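Local coordinates for protein L-threonine 3-dehydrogenase (Clostridioides difficile, PDB 7OL1) that probably catalyses the NAD-dependent oxidation of L-threonine at its hydroxyl-bearing carbon to 2-amino-3-ketobutyrate, at residues Gly29-Ile34 / Arg57-Asn62; Lys41-Tyr46 / Asn62-Ser67; Ser67-Ile72 / Lys86-Asp91. All coordinates share one frame; numbering follows the deposited sequence.

Interaction 1. Residues Gly29-Ile34 / Arg57-Asn62; sequences GALGQI and RVKEGN
Leu-31 reaches out from the segment 29-34 and touches four residues of the loop 57-62. At its root, CB lies 3.8 Å from NZ of Lys-59, whose chain bends at chi3 (-138°) and brings the amine beside the leucine. With CG anti to its own carbonyl carbon (chi1 -60°), Leu-31 carries its fork away from the turn and into the loop. One prong, CD1, rests 3.5 Å from the carbonyl oxygen of Arg-57 and farther from CA of Val-58. That oxygen takes a hydrogen bond from Ser-55 OG. The other prong, CD2, lies 3.9 Å from CG of Asn-62, almost equally far from the two polar ends of the amide.

Leu-31 belongs to the glycine-rich GxxGxxG sequence that leads from strand 25-28 into helix 33-46, the dinucleotide-binding signature of a Rossmann fold. The motif's first four residues, Gly-29 to Gly-32, make a type I turn, closed by a hydrogen bond from Gly-32 N to Gly-29 O at 3.2 Å. Gly-29 has a positive phi of 66°, which a residue without a side chain adopts with least cost. The loop 57-62 follows strand 51-55, where relatives commonly receive the adenosine half of the cofactor. Its own fold-back is fixed by Asn-62 N to Lys-59 O at 2.9 Å. A branched apolar residue suits position 31, since its two methyls can meet two parts of the loop at once.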
ATOM      1  N   GLY A  29     -12.846  -4.228 -17.084  1.00 53.01           N
ATOM      2  CA  GLY A  29     -13.916  -3.589 -16.293  1.00 56.62           C
ATOM      3  C   GLY A  29     -14.781  -2.673 -17.137  1.00 52.78           C
ATOM      4  O   GLY A  29     -15.357  -1.697 -16.614  1.00 58.92           O
ATOM      5  N   ALA A  30     -14.937  -3.007 -18.401  1.00 56.13           N
ATOM      6  CA  ALA A  30     -15.596  -2.144 -19.402  1.00 56.79           C
ATOM      7  C   ALA A  30     -17.080  -1.937 -19.108  1.00 51.99           C
ATOM      8  O   ALA A  30     -17.644  -1.108 -19.805  1.00 61.46           O
ATOM      9  CB  ALA A  30     -15.411  -2.718 -20.783  1.00 59.83           C
ATOM     10  N   LEU A  31     -17.718  -2.648 -18.177  1.00 57.09           N
ATOM     11  CA  LEU A  31     -19.188  -2.450 -17.961  1.00 65.26           C
ATOM     12  C   LEU A  31     -19.484  -1.692 -16.652  1.00 69.96           C
ATOM     13  O   LEU A  31     -20.677  -1.399 -16.389  1.00 63.45           O
ATOM     14  CB  LEU A  31     -19.902  -3.804 -17.999  1.00 62.42           C
ATOM     15  CG  LEU A  31     -19.768  -4.590 -19.301  1.00 60.87           C
ATOM     16  CD1 LEU A  31     -20.654  -5.809 -19.262  1.00 64.71           C
ATOM     17  CD2 LEU A  31     -20.080  -3.754 -20.534  1.00 59.38           C
ATOM     18  N   GLY A  32     -18.454  -1.357 -15.872  1.00 82.25           N
ATOM     19  CA  GLY A  32     -18.558  -0.403 -14.747  1.00 84.69           C
ATOM     20  C   GLY A  32     -19.019   0.964 -15.224  1.00 83.23           C
ATOM     21  O   GLY A  32     -19.221   1.125 -16.443  1.00 79.35           O
ATOM     22  N   GLN A  33     -19.162   1.919 -14.301  1.00 84.72           N
ATOM     23  CA  GLN A  33     -19.717   3.277 -14.569  1.00 75.05           C
ATOM     24  C   GLN A  33     -18.878   3.996 -15.638  1.00 63.72           C
ATOM     25  O   GLN A  33     -19.481   4.535 -16.607  1.00 76.25           O
ATOM     26  CB  GLN A  33     -19.766   4.078 -13.268  1.00 80.49           C
ATOM     27  CG  GLN A  33     -20.519   5.400 -13.384  1.00 76.77           C
ATOM     28  CD  GLN A  33     -20.109   6.447 -12.373  1.00 80.64           C
ATOM     29  OE1 GLN A  33     -20.703   7.519 -12.310  1.00 80.82           O
ATOM     30  NE2 GLN A  33     -19.093   6.158 -11.572  1.00 81.82           N
ATOM     31  N   ILE A  34     -17.560   4.006 -15.452  1.00 48.38           N
ATOM     32  CA  ILE A  34     -16.548   4.653 -16.336  1.00 55.50           C
ATOM     33  C   ILE A  34     -16.436   3.861 -17.647  1.00 65.94           C
ATOM     34  O   ILE A  34     -16.513   4.484 -18.732  1.00 73.67           O
ATOM     35  CB  ILE A  34     -15.173   4.711 -15.634  1.00 58.58           C
ATOM     36  CG1 ILE A  34     -15.259   5.319 -14.226  1.00 59.74           C
ATOM     37  CG2 ILE A  34     -14.113   5.360 -16.527  1.00 54.35           C
ATOM     38  CD1 ILE A  34     -13.916   5.526 -13.544  1.00 60.52           C
ATOM     39  N   ARG A  57     -18.526 -10.673 -16.723  1.00 69.63           N
ATOM     40  CA  ARG A  57     -19.918 -11.120 -17.001  1.00 80.64           C
ATOM     41  C   ARG A  57     -20.576 -10.050 -17.866  1.00 85.01           C
ATOM     42  O   ARG A  57     -20.385  -8.862 -17.530  1.00 89.57           O
ATOM     43  CB  ARG A  57     -20.763 -11.285 -15.725  1.00 87.54           C
ATOM     44  CG  ARG A  57     -20.351 -12.413 -14.778  1.00108.40           C
ATOM     45  CD  ARG A  57     -20.797 -12.286 -13.314  1.00113.63           C
ATOM     46  NE  ARG A  57     -22.211 -11.925 -13.174  1.00133.04           N
ATOM     47  CZ  ARG A  57     -22.702 -10.735 -12.775  1.00136.76           C
ATOM     48  NH1 ARG A  57     -21.911  -9.727 -12.425  1.00132.57           N
ATOM     49  NH2 ARG A  57     -24.012 -10.558 -12.719  1.00119.54           N
ATOM     50  N   VAL A  58     -21.281 -10.481 -18.924  1.00 97.86           N
ATOM     51  CA  VAL A  58     -22.252  -9.716 -19.781  1.00 93.88           C
ATOM     52  C   VAL A  58     -23.365  -9.100 -18.923  1.00 95.92           C
ATOM     53  O   VAL A  58     -23.669  -9.656 -17.847  1.00 87.59           O
ATOM     54  CB  VAL A  58     -22.886 -10.624 -20.855  1.00103.99           C
ATOM     55  CG1 VAL A  58     -22.046 -10.680 -22.128  1.00104.80           C
ATOM     56  CG2 VAL A  58     -23.186 -12.030 -20.325  1.00102.73           C
ATOM     57  N   LYS A  59     -23.961  -7.998 -19.393  1.00108.58           N
ATOM     58  CA  LYS A  59     -25.114  -7.328 -18.730  1.00119.13           C
ATOM     59  C   LYS A  59     -26.182  -7.080 -19.792  1.00136.58           C
ATOM     60  O   LYS A  59     -25.942  -6.239 -20.689  1.00138.57           O
ATOM     61  CB  LYS A  59     -24.680  -6.068 -17.974  1.00121.00           C
ATOM     62  CG  LYS A  59     -24.310  -6.325 -16.514  1.00135.58           C
ATOM     63  CD  LYS A  59     -23.314  -5.345 -15.895  1.00140.77           C
ATOM     64  CE  LYS A  59     -22.272  -6.030 -15.025  1.00138.49           C
ATOM     65  NZ  LYS A  59     -21.188  -5.105 -14.617  1.00137.01           N
ATOM     66  N   GLU A  60     -27.274  -7.849 -19.678  1.00148.02           N
ATOM     67  CA  GLU A  60     -28.439  -7.955 -20.602  1.00159.69           C
ATOM     68  C   GLU A  60     -28.272  -7.026 -21.813  1.00157.41           C
ATOM     69  O   GLU A  60     -27.833  -7.516 -22.886  1.00127.98           O
ATOM     70  CB  GLU A  60     -29.721  -7.657 -19.815  1.00162.79           C
ATOM     71  CG  GLU A  60     -30.084  -8.738 -18.802  1.00164.90           C
ATOM     72  CD  GLU A  60     -30.464  -8.264 -17.403  1.00156.32           C
ATOM     73  OE1 GLU A  60     -30.391  -7.052 -17.140  1.00139.99           O
ATOM     74  OE2 GLU A  60     -30.826  -9.118 -16.571  1.00146.93           O
ATOM     75  N   GLY A  61     -28.603  -5.740 -21.637  1.00144.74           N
ATOM     76  CA  GLY A  61     -28.699  -4.734 -22.711  1.00134.37           C
ATOM     77  C   GLY A  61     -27.869  -3.507 -22.394  1.00134.14           C
ATOM     78  O   GLY A  61     -28.382  -2.382 -22.525  1.00125.39           O
ATOM     79  N   ASN A  62     -26.622  -3.709 -21.976  1.00132.13           N
ATOM     80  CA  ASN A  62     -25.595  -2.639 -21.983  1.00113.65           C
ATOM     81  C   ASN A  62     -25.316  -2.293 -23.445  1.00113.96           C
ATOM     82  O   ASN A  62     -25.218  -3.194 -24.285  1.00 99.34           O
ATOM     83  CB  ASN A  62     -24.331  -3.072 -21.238  1.00107.83           C
ATOM     84  CG  ASN A  62     -23.481  -1.912 -20.754  1.00102.89           C
ATOM     85  OD1 ASN A  62     -22.912  -1.158 -21.542  1.00 96.55           O
ATOM     86  ND2 ASN A  62     -23.348  -1.783 -19.447  1.00 89.66           N
TER

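Interaction 2. Residues Lys41-Tyr46 / Asn62-Ser67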
ATOM      1  N   LYS A  41     -16.774   6.091 -26.223  1.00 69.16           N
ATOM      2  CA  LYS A  41     -15.979   7.278 -26.623  1.00 66.24           C
ATOM      3  C   LYS A  41     -14.782   6.820 -27.476  1.00 66.60           C
ATOM      4  O   LYS A  41     -14.569   7.376 -28.584  1.00 67.24           O
ATOM      5  CB  LYS A  41     -15.564   8.088 -25.391  1.00 62.41           C
ATOM      6  CG  LYS A  41     -14.548   9.177 -25.703  1.00 68.45           C
ATOM      7  CD  LYS A  41     -14.142  10.061 -24.546  1.00 68.58           C
ATOM      8  CE  LYS A  41     -12.834  10.766 -24.846  1.00 76.17           C
ATOM      9  NZ  LYS A  41     -13.024  12.049 -25.559  1.00 77.27           N
ATOM     10  N   LEU A  42     -14.020   5.843 -26.988  1.00 66.26           N
ATOM     11  CA  LEU A  42     -12.743   5.432 -27.632  1.00 71.88           C
ATOM     12  C   LEU A  42     -13.036   4.710 -28.957  1.00 71.96           C
ATOM     13  O   LEU A  42     -12.205   4.839 -29.892  1.00 64.68           O
ATOM     14  CB  LEU A  42     -11.959   4.548 -26.660  1.00 72.25           C
ATOM     15  CG  LEU A  42     -11.584   5.205 -25.333  1.00 71.83           C
ATOM     16  CD1 LEU A  42     -10.886   4.212 -24.420  1.00 78.02           C
ATOM     17  CD2 LEU A  42     -10.692   6.406 -25.563  1.00 73.45           C
ATOM     18  N   ARG A  43     -14.168   3.996 -29.036  1.00 70.34           N
ATOM     19  CA  ARG A  43     -14.684   3.372 -30.289  1.00 73.52           C
ATOM     20  C   ARG A  43     -14.852   4.452 -31.358  1.00 73.43           C
ATOM     21  O   ARG A  43     -14.246   4.291 -32.436  1.00 65.96           O
ATOM     22  CB  ARG A  43     -16.022   2.662 -30.057  1.00 75.21           C
ATOM     23  CG  ARG A  43     -15.863   1.222 -29.595  1.00 76.89           C
ATOM     24  CD  ARG A  43     -17.111   0.535 -29.055  1.00 71.36           C
ATOM     25  NE  ARG A  43     -16.742  -0.856 -28.817  1.00 73.02           N
ATOM     26  CZ  ARG A  43     -17.523  -1.789 -28.283  1.00 70.56           C
ATOM     27  NH1 ARG A  43     -18.758  -1.509 -27.908  1.00 59.58           N
ATOM     28  NH2 ARG A  43     -17.046  -3.014 -28.126  1.00 79.05           N
ATOM     29  N   ASN A  44     -15.605   5.516 -31.037  1.00 76.66           N
ATOM     30  CA  ASN A  44     -15.868   6.678 -31.931  1.00 72.51           C
ATOM     31  C   ASN A  44     -14.550   7.308 -32.375  1.00 76.39           C
ATOM     32  O   ASN A  44     -14.470   7.691 -33.546  1.00 84.73           O
ATOM     33  CB  ASN A  44     -16.725   7.758 -31.280  1.00 72.63           C
ATOM     34  CG  ASN A  44     -18.147   7.300 -31.023  1.00 86.94           C
ATOM     35  OD1 ASN A  44     -18.602   6.285 -31.550  1.00 94.85           O
ATOM     36  ND2 ASN A  44     -18.869   8.044 -30.204  1.00 95.85           N
ATOM     37  N   GLU A  45     -13.553   7.379 -31.486  1.00 74.57           N
ATOM     38  CA  GLU A  45     -12.327   8.199 -31.676  1.00 70.94           C
ATOM     39  C   GLU A  45     -11.169   7.380 -32.244  1.00 67.65           C
ATOM     40  O   GLU A  45     -10.205   8.003 -32.742  1.00 70.81           O
ATOM     41  CB  GLU A  45     -11.899   8.819 -30.344  1.00 78.73           C
ATOM     42  CG  GLU A  45     -12.843   9.904 -29.872  1.00 82.82           C
ATOM     43  CD  GLU A  45     -12.411  10.712 -28.661  1.00 83.86           C
ATOM     44  OE1 GLU A  45     -11.174  10.865 -28.390  1.00 84.42           O
ATOM     45  OE2 GLU A  45     -13.328  11.199 -28.004  1.00 75.80           O
ATOM     46  N   TYR A  46     -11.184   6.058 -32.091  1.00 70.72           N
ATOM     47  CA  TYR A  46     -10.006   5.202 -32.405  1.00 67.69           C
ATOM     48  C   TYR A  46     -10.404   3.999 -33.272  1.00 65.07           C
ATOM     49  O   TYR A  46      -9.473   3.297 -33.723  1.00 59.16           O
ATOM     50  CB  TYR A  46      -9.334   4.742 -31.108  1.00 68.33           C
ATOM     51  CG  TYR A  46      -8.572   5.798 -30.351  1.00 69.35           C
ATOM     52  CD1 TYR A  46      -9.224   6.701 -29.527  1.00 71.89           C
ATOM     53  CD2 TYR A  46      -7.189   5.866 -30.420  1.00 68.45           C
ATOM     54  CE1 TYR A  46      -8.529   7.684 -28.838  1.00 70.44           C
ATOM     55  CE2 TYR A  46      -6.478   6.830 -29.721  1.00 69.75           C
ATOM     56  CZ  TYR A  46      -7.150   7.739 -28.926  1.00 70.67           C
ATOM     57  OH  TYR A  46      -6.440   8.672 -28.237  1.00 81.84           O
ATOM     58  N   ASN A  62     -26.622  -3.709 -21.976  1.00132.13           N
ATOM     59  CA  ASN A  62     -25.595  -2.639 -21.983  1.00113.65           C
ATOM     60  C   ASN A  62     -25.316  -2.293 -23.445  1.00113.96           C
ATOM     61  O   ASN A  62     -25.218  -3.194 -24.285  1.00 99.34           O
ATOM     62  CB  ASN A  62     -24.331  -3.072 -21.238  1.00107.83           C
ATOM     63  CG  ASN A  62     -23.481  -1.912 -20.754  1.00102.89           C
ATOM     64  OD1 ASN A  62     -22.912  -1.158 -21.542  1.00 96.55           O
ATOM     65  ND2 ASN A  62     -23.348  -1.783 -19.447  1.00 89.66           N
ATOM     66  N   PRO A  63     -25.228  -0.986 -23.805  1.00119.52           N
ATOM     67  CA  PRO A  63     -24.821  -0.580 -25.153  1.00114.93           C
ATOM     68  C   PRO A  63     -23.577  -1.338 -25.634  1.00104.46           C
ATOM     69  O   PRO A  63     -23.599  -1.861 -26.732  1.00118.65           O
ATOM     70  CB  PRO A  63     -24.502   0.925 -25.041  1.00113.09           C
ATOM     71  CG  PRO A  63     -24.655   1.270 -23.552  1.00111.96           C
ATOM     72  CD  PRO A  63     -25.520   0.178 -22.950  1.00112.74           C
ATOM     73  N   VAL A  64     -22.561  -1.403 -24.769  1.00 94.61           N
ATOM     74  CA  VAL A  64     -21.200  -1.942 -25.066  1.00 95.82           C
ATOM     75  C   VAL A  64     -21.355  -3.277 -25.786  1.00100.64           C
ATOM     76  O   VAL A  64     -20.886  -3.385 -26.937  1.00 96.79           O
ATOM     77  CB  VAL A  64     -20.357  -2.153 -23.794  1.00 88.26           C
ATOM     78  CG1 VAL A  64     -19.013  -2.752 -24.146  1.00 86.64           C
ATOM     79  CG2 VAL A  64     -20.171  -0.887 -22.979  1.00 86.67           C
ATOM     80  N   CYS A  65     -22.020  -4.218 -25.099  1.00121.12           N
ATOM     81  CA  CYS A  65     -22.121  -5.671 -25.405  1.00122.27           C
ATOM     82  C   CYS A  65     -22.713  -5.921 -26.791  1.00124.60           C
ATOM     83  O   CYS A  65     -22.518  -7.036 -27.296  1.00136.17           O
ATOM     84  CB  CYS A  65     -22.997  -6.382 -24.385  1.00114.75           C
ATOM     85  SG  CYS A  65     -22.049  -6.936 -22.952  1.00107.15           S
ATOM     86  N   GLU A  66     -23.414  -4.940 -27.364  1.00112.41           N
ATOM     87  CA  GLU A  66     -24.214  -5.112 -28.600  1.00114.22           C
ATOM     88  C   GLU A  66     -23.854  -3.984 -29.575  1.00102.59           C
ATOM     89  O   GLU A  66     -24.663  -3.060 -29.728  1.00 94.83           O
ATOM     90  CB  GLU A  66     -25.688  -5.173 -28.173  1.00149.03           C
ATOM     91  CG  GLU A  66     -25.883  -5.747 -26.761  1.00155.09           C
ATOM     92  CD  GLU A  66     -27.224  -6.384 -26.422  1.00150.88           C
ATOM     93  OE1 GLU A  66     -27.923  -6.842 -27.354  1.00136.04           O
ATOM     94  OE2 GLU A  66     -27.554  -6.440 -25.213  1.00144.51           O
ATOM     95  N   SER A  67     -22.659  -4.035 -30.175  1.00 95.09           N
ATOM     96  CA  SER A  67     -22.113  -2.939 -31.017  1.00 94.30           C
ATOM     97  C   SER A  67     -20.722  -3.247 -31.594  1.00 97.15           C
ATOM     98  O   SER A  67     -20.529  -2.881 -32.760  1.00108.47           O
ATOM     99  CB  SER A  67     -22.053  -1.649 -30.253  1.00111.03           C
ATOM    100  OG  SER A  67     -21.837  -0.560 -31.142  1.00105.97           O
TER
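Arg-43, on the helix of the first beta-alpha-beta unit (strand 25-28, helix 33-46, strand 51-55), reaches Val-64 in the loop that leaves the unit's second strand. Its NH1 donates to Val-64 O at 3.0 Å in a nearly straight bond (165° at the hydrogen). The acceptor sits at the edge of the guanidinium, close to its plane, while seen from the carbonyl the donor is tilted 18° out of plane. An extended chain from CG to NE gives the arginine this span, the side chain touching Val-51 and Ala-53 of strand 51-55. Because the group is buried, a backbone oxygen is a useful partner. CG1 of Val-64 and CB of Ser-67 each lie about 4.0 Å from NH1, the latter obliquely.

Two turns shape the loop around Val-64, which joins strand 51-55 to its parallel neighbour 69-72 in the Rossmann sheet. Asn-62 forms an Asx turn, its OD1 accepting Val-64 N at 3.3 Å on a lone pair in the carbonyl plane. Pro-63 occupies the middle of that turn, where its ring-restricted phi (-47°) fits. A type I turn from Pro-63 to Glu-66 follows. The hydroxyl of Ser-67 is engaged outside the contact, OG hydrogen-bonding to Glu-48 OE2.

Interaction 3. Residues Ser67-Ile72 / Lys86-Asp91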
ATOM      1  N   SER A  67     -22.659  -4.035 -30.175  1.00 95.09           N
ATOM      2  CA  SER A  67     -22.113  -2.939 -31.017  1.00 94.30           C
ATOM      3  C   SER A  67     -20.722  -3.247 -31.594  1.00 97.15           C
ATOM      4  O   SER A  67     -20.529  -2.881 -32.760  1.00108.47           O
ATOM      5  CB  SER A  67     -22.053  -1.649 -30.253  1.00111.03           C
ATOM      6  OG  SER A  67     -21.837  -0.560 -31.142  1.00105.97           O
ATOM      7  N   GLY A  68     -19.760  -3.808 -30.838  1.00 75.51           N
ATOM      8  CA  GLY A  68     -18.386  -3.977 -31.367  1.00 69.97           C
ATOM      9  C   GLY A  68     -17.693  -5.255 -30.914  1.00 69.00           C
ATOM     10  O   GLY A  68     -18.370  -6.304 -30.859  1.00 77.00           O
ATOM     11  N   ILE A  69     -16.384  -5.178 -30.619  1.00 60.04           N
ATOM     12  CA  ILE A  69     -15.591  -6.302 -30.033  1.00 57.96           C
ATOM     13  C   ILE A  69     -15.770  -6.343 -28.516  1.00 56.74           C
ATOM     14  O   ILE A  69     -15.543  -5.312 -27.879  1.00 65.70           O
ATOM     15  CB  ILE A  69     -14.102  -6.192 -30.376  1.00 54.11           C
ATOM     16  CG1 ILE A  69     -13.881  -5.888 -31.860  1.00 55.64           C
ATOM     17  CG2 ILE A  69     -13.368  -7.449 -29.920  1.00 55.05           C
ATOM     18  CD1 ILE A  69     -12.399  -5.903 -32.312  1.00 60.54           C
ATOM     19  N   PHE A  70     -16.107  -7.515 -27.978  1.00 59.24           N
ATOM     20  CA  PHE A  70     -16.315  -7.790 -26.531  1.00 58.25           C
ATOM     21  C   PHE A  70     -15.823  -9.193 -26.191  1.00 57.31           C
ATOM     22  O   PHE A  70     -16.116 -10.127 -26.918  1.00 76.05           O
ATOM     23  CB  PHE A  70     -17.779  -7.718 -26.121  1.00 55.47           C
ATOM     24  CG  PHE A  70     -18.006  -7.993 -24.660  1.00 69.40           C
ATOM     25  CD1 PHE A  70     -17.912  -6.972 -23.728  1.00 74.02           C
ATOM     26  CD2 PHE A  70     -18.306  -9.268 -24.205  1.00 77.94           C
ATOM     27  CE1 PHE A  70     -18.123  -7.221 -22.380  1.00 76.11           C
ATOM     28  CE2 PHE A  70     -18.524  -9.515 -22.855  1.00 77.55           C
ATOM     29  CZ  PHE A  70     -18.426  -8.490 -21.944  1.00 76.22           C
ATOM     30  N   GLU A  71     -15.152  -9.323 -25.058  1.00 58.39           N
ATOM     31  CA  GLU A  71     -14.484 -10.554 -24.598  1.00 54.58           C
ATOM     32  C   GLU A  71     -14.718 -10.727 -23.098  1.00 55.23           C
ATOM     33  O   GLU A  71     -14.347  -9.858 -22.334  1.00 63.02           O
ATOM     34  CB  GLU A  71     -13.004 -10.435 -24.916  1.00 54.87           C
ATOM     35  CG  GLU A  71     -12.737 -10.478 -26.409  1.00 60.15           C
ATOM     36  CD  GLU A  71     -12.563 -11.870 -26.998  1.00 61.85           C
ATOM     37  OE1 GLU A  71     -11.795 -11.966 -27.971  1.00 59.23           O
ATOM     38  OE2 GLU A  71     -13.168 -12.854 -26.468  1.00 57.93           O
ATOM     39  N   ILE A  72     -15.339 -11.817 -22.702  1.00 52.19           N
ATOM     40  CA  ILE A  72     -15.318 -12.283 -21.293  1.00 50.59           C
ATOM     41  C   ILE A  72     -13.867 -12.446 -20.858  1.00 49.68           C
ATOM     42  O   ILE A  72     -13.096 -13.210 -21.526  1.00 56.76           O
ATOM     43  CB  ILE A  72     -16.081 -13.604 -21.117  1.00 51.20           C
ATOM     44  CG1 ILE A  72     -17.526 -13.513 -21.617  1.00 55.61           C
ATOM     45  CG2 ILE A  72     -15.992 -14.053 -19.669  1.00 51.14           C
ATOM     46  CD1 ILE A  72     -18.388 -12.535 -20.852  1.00 62.73           C
ATOM     47  N   LYS A  86      -2.613 -10.505 -26.410  1.00 57.56           N
ATOM     48  CA  LYS A  86      -1.876 -10.972 -27.625  1.00 56.90           C
ATOM     49  C   LYS A  86      -2.803 -11.078 -28.844  1.00 56.18           C
ATOM     50  O   LYS A  86      -2.334 -10.752 -29.977  1.00 58.99           O
ATOM     51  CB  LYS A  86      -1.221 -12.324 -27.380  1.00 54.92           C
ATOM     52  CG  LYS A  86      -0.199 -12.341 -26.256  1.00 60.68           C
ATOM     53  CD  LYS A  86       1.011 -11.516 -26.582  1.00 63.29           C
ATOM     54  CE  LYS A  86       2.112 -12.297 -27.253  1.00 70.83           C
ATOM     55  NZ  LYS A  86       2.687 -11.488 -28.343  1.00 74.11           N
ATOM     56  N   LYS A  87      -4.061 -11.473 -28.625  1.00 48.02           N
ATOM     57  CA  LYS A  87      -5.019 -11.802 -29.712  1.00 53.82           C
ATOM     58  C   LYS A  87      -5.286 -10.582 -30.589  1.00 56.10           C
ATOM     59  O   LYS A  87      -5.624 -10.763 -31.786  1.00 64.04           O
ATOM     60  CB  LYS A  87      -6.322 -12.339 -29.126  1.00 53.38           C
ATOM     61  CG  LYS A  87      -7.522 -12.394 -30.067  1.00 50.01           C
ATOM     62  CD  LYS A  87      -8.601 -13.243 -29.390  1.00 53.54           C
ATOM     63  CE  LYS A  87      -9.888 -13.466 -30.159  1.00 52.00           C
ATOM     64  NZ  LYS A  87     -10.855 -14.237 -29.334  1.00 51.60           N
ATOM     65  N   TYR A  88      -5.178  -9.384 -30.021  1.00 60.46           N
ATOM     66  CA  TYR A  88      -5.483  -8.120 -30.744  1.00 59.03           C
ATOM     67  C   TYR A  88      -4.238  -7.218 -30.812  1.00 58.54           C
ATOM     68  O   TYR A  88      -4.386  -6.083 -31.236  1.00 62.81           O
ATOM     69  CB  TYR A  88      -6.676  -7.416 -30.096  1.00 50.34           C
ATOM     70  CG  TYR A  88      -7.955  -8.211 -30.038  1.00 52.99           C
ATOM     71  CD1 TYR A  88      -8.866  -8.198 -31.087  1.00 55.40           C
ATOM     72  CD2 TYR A  88      -8.291  -8.943 -28.910  1.00 51.97           C
ATOM     73  CE1 TYR A  88     -10.064  -8.897 -31.023  1.00 53.03           C
ATOM     74  CE2 TYR A  88      -9.485  -9.649 -28.830  1.00 54.63           C
ATOM     75  CZ  TYR A  88     -10.376  -9.627 -29.889  1.00 52.11           C
ATOM     76  OH  TYR A  88     -11.552 -10.308 -29.797  1.00 48.31           O
ATOM     77  N   ASP A  89      -3.065  -7.714 -30.422  1.00 58.51           N
ATOM     78  CA  ASP A  89      -1.793  -6.945 -30.374  1.00 70.09           C
ATOM     79  C   ASP A  89      -2.001  -5.544 -29.790  1.00 67.98           C
ATOM     80  O   ASP A  89      -1.745  -4.583 -30.522  1.00 62.55           O
ATOM     81  CB  ASP A  89      -1.221  -6.739 -31.771  1.00 78.16           C
ATOM     82  CG  ASP A  89      -1.161  -7.999 -32.598  1.00 79.70           C
ATOM     83  OD1 ASP A  89      -0.501  -8.989 -32.152  1.00 71.24           O
ATOM     84  OD2 ASP A  89      -1.783  -7.967 -33.677  1.00 80.79           O
ATOM     85  N   VAL A  90      -2.446  -5.422 -28.540  1.00 66.42           N
ATOM     86  CA  VAL A  90      -2.815  -4.105 -27.946  1.00 61.41           C
ATOM     87  C   VAL A  90      -1.531  -3.366 -27.550  1.00 58.48           C
ATOM     88  O   VAL A  90      -0.517  -4.017 -27.339  1.00 52.64           O
ATOM     89  CB  VAL A  90      -3.773  -4.278 -26.760  1.00 61.16           C
ATOM     90  CG1 VAL A  90      -5.131  -4.768 -27.226  1.00 63.89           C
ATOM     91  CG2 VAL A  90      -3.194  -5.198 -25.704  1.00 57.30           C
ATOM     92  N   ASP A  91      -1.564  -2.037 -27.562  1.00 63.06           N
ATOM     93  CA  ASP A  91      -0.425  -1.165 -27.154  1.00 68.65           C
ATOM     94  C   ASP A  91      -0.818  -0.441 -25.859  1.00 64.56           C
ATOM     95  O   ASP A  91       0.080   0.010 -25.159  1.00 79.49           O
ATOM     96  CB  ASP A  91      -0.031  -0.203 -28.282  1.00 67.26           C
ATOM     97  CG  ASP A  91      -1.187   0.616 -28.845  1.00 71.07           C
ATOM     98  OD1 ASP A  91      -1.481   1.669 -28.237  1.00 77.30           O
ATOM     99  OD2 ASP A  91      -1.797   0.192 -29.889  1.00 65.44           O
TER
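The ring of Tyr-88 meets Glu-71 at its edge, where the carboxylate oxygen OE1 lies in the ring plane. One face carries CG of the preceding Lys-87, 3.6 Å above the plane and shifted toward the rim. Ile-69 comes in obliquely, its CG2 lying 3.7 Å from CZ of Tyr-88. The carboxylate of Glu-71 is turned steeply against the ring, the two planes standing 77° apart.

Two donors converge on OE1 of Glu-71. Tyr-88 OH gives it a hydrogen bond modelled at 2.5 Å, a length too short to be taken literally at this resolution, and NZ of Lys-87 adds a salt bridge at 2.8 Å on the syn lone pair. A bend at chi2 (-87°) swings the glutamate's carboxylate toward the two donors, whereas Lys-87 approaches from the opposite direction on a chain extended beyond CG. The paired donors would be expected to favour the ionised carboxylate.

These residues tie strand 69-72 to the end of helix 78-87, within the crossover that leads from this strand to strand 92-95 of the Rossmann sheet. Alternation along the strand sorts the side chains: Ile-69 and Glu-71 point toward the helix end, while Phe-70 between them points away; its side chain touches Val-58 and Cys-65 in the loop before the strand. The backbone of Glu-71 is meanwhile hydrogen-bonded to Ala-53 of the neighbouring strand.

Tyrosine suits position 88 because one side chain serves both chemistries. Its ring packs on Ile-69, and on Ile-52 of strand 51-55, while its hydroxyl reaches the acid. A long, flexible lysine is equally apt at the solvent-exposed position 87, where it can stretch along the surface to the carboxylate.

Overall arrangement
Interaction 2 is buried; interactions 1 and 3 are surface contacts, although interaction 1, about 14 Å from the chain's centre (centre to centre), is the closest of the three to it. Interactions 1 and 2 join the region of helix 33-46 to the loop between strands 51-55 and 69-72, sharing Asn-62. Interaction 3 joins the next strand to the end of the following helix and shares Ser-67 with interaction 2. The chemistry follows place: van der Waals contact of one leucine with backbone and polar side chains at the glycine-rich turn, a buried charged group binding a backbone carbonyl, and a salt bridge with a tyrosine bond at the surface. Leu-31 also packs on Val-64, and Val-58 on Phe-70.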